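PDB 5BU9: beta-N-acetylhexosaminidase from Beutenbergia cavernae, which probably hydrolyses terminal non-reducing N-acetyl-D-hexosamine residues in N-acetyl-beta-D-hexosaminides. Local coordinates for residues Gly70-Leu75 and Ala335-Ala340. Residues are numbered along the deposited sequence; the frame is centred on the assembly and turned at random.
Sequences GGVPLL and AAKGVA
K337, just past the end of helix 320-336, donates a hydrogen bond from its ammonium group to the backbone carbonyl of P73, with NZ 2.8 Å from O. The nitrogen lies in the carbonyl plane, at a C=O...N angle of 156°. With CG anti to its own carbonyl carbon (chi1 -62°) and every later bond extended, the side chain runs straight between two hydrophobic neighbours. V72 meets it at about a right angle, CG1 resting 3.5 Å from CD, while L75 slants across it and brings CG to 3.6 Å from CE. Lysine suits this place because its methylenes pack against branched aliphatic groups while its charged end collects oxygens: Q13 OE1, G38 O and N39 OD1 lie within bonding distance of NZ too, so its three hydrogens must be shared among four oxygens. Shortened to an alanine here, the side chain would be likely to leave P73 O and the oxygens around it without their shared donor and to open a gap between V72 and L75. The contact lies at the N-terminal end of the barrel strands of the TIM-barrel fold, where the loop entering strand 75-82 meets the chain's C-terminal tail. G338, with positive phi, ends the helix in a Schellman motif, its N bonded to A335 O at 3.1 Å; glycine adopts this backbone turn readily. Beyond it the packing thins. V339 offers only methyls, CG1 standing 4.2 Å from V72 CG2 and CG2 4.5 Å from P73 CD, and its beta-branched side chain suits a place where apolar groups only graze each other. P73, an exposed residue whose ring stiffens the loop, borders this looser side, and the tail ends at the exposed, poorly ordered A340.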
# COMPACT_ATOMS: atom_id res chain seq x y z
N GLY A 70 -9.16 9.88 17.93
CA GLY A 70 -8.35 10.46 19.00
C GLY A 70 -7.53 11.65 18.52
O GLY A 70 -6.47 11.96 19.10
N GLY A 71 -8.03 12.31 17.48
CA GLY A 71 -7.35 13.45 16.89
C GLY A 71 -6.19 13.08 15.98
O GLY A 71 -5.55 13.95 15.40
N VAL A 72 -5.91 11.79 15.83
CA VAL A 72 -4.84 11.35 14.94
C VAL A 72 -5.18 11.64 13.48
O VAL A 72 -6.26 11.30 13.00
CB VAL A 72 -4.55 9.88 15.14
CG1 VAL A 72 -3.56 9.39 14.09
CG2 VAL A 72 -3.98 9.68 16.55
N PRO A 73 -4.25 12.29 12.76
CA PRO A 73 -4.56 12.67 11.37
C PRO A 73 -4.56 11.46 10.44
O PRO A 73 -4.01 10.42 10.75
CB PRO A 73 -3.44 13.67 11.01
CG PRO A 73 -2.36 13.48 12.06
CD PRO A 73 -3.06 12.99 13.30
N LEU A 74 -5.25 11.59 9.31
CA LEU A 74 -5.30 10.55 8.29
C LEU A 74 -3.99 10.44 7.53
O LEU A 74 -3.36 11.45 7.22
CB LEU A 74 -6.43 10.85 7.29
CG LEU A 74 -7.85 11.07 7.83
CD1 LEU A 74 -8.85 11.42 6.71
CD2 LEU A 74 -8.28 9.81 8.62
N LEU A 75 -3.58 9.21 7.25
CA LEU A 75 -2.77 8.94 6.08
C LEU A 75 -3.75 9.04 4.89
O LEU A 75 -4.84 8.43 4.88
CB LEU A 75 -2.09 7.57 6.16
CG LEU A 75 -0.88 7.54 7.10
CD1 LEU A 75 -0.45 6.11 7.40
CD2 LEU A 75 0.30 8.31 6.51
N ALA A 335 3.55 5.89 15.05
CA ALA A 335 4.92 6.37 14.89
C ALA A 335 5.20 6.84 13.45
O ALA A 335 5.93 7.79 13.26
CB ALA A 335 5.90 5.29 15.27
N ALA A 336 4.62 6.17 12.45
CA ALA A 336 4.79 6.64 11.08
C ALA A 336 4.05 7.98 10.90
O ALA A 336 4.40 8.76 10.04
CB ALA A 336 4.29 5.61 10.08
N LYS A 337 3.03 8.24 11.70
CA LYS A 337 2.36 9.53 11.65
C LYS A 337 2.98 10.60 12.57
O LYS A 337 2.46 11.71 12.67
CB LYS A 337 0.89 9.37 12.01
CG LYS A 337 0.12 8.48 11.05
CD LYS A 337 -1.33 8.29 11.56
CE LYS A 337 -2.18 7.65 10.50
NZ LYS A 337 -3.62 7.63 10.81
N GLY A 338 4.09 10.26 13.25
CA GLY A 338 4.75 11.17 14.17
C GLY A 338 3.97 11.46 15.45
O GLY A 338 4.06 12.55 16.02
N VAL A 339 3.21 10.47 15.93
CA VAL A 339 2.33 10.64 17.08
C VAL A 339 2.71 9.78 18.31
O VAL A 339 2.93 8.56 18.21
CB VAL A 339 0.87 10.36 16.65
CG1 VAL A 339 -0.06 10.24 17.89
CG2 VAL A 339 0.40 11.46 15.70
N ALA A 340 2.78 10.43 19.48
CA ALA A 340 3.05 9.77 20.76
C ALA A 340 1.80 9.05 21.28
O ALA A 340 1.89 8.00 21.94
CB ALA A 340 3.56 10.79 21.79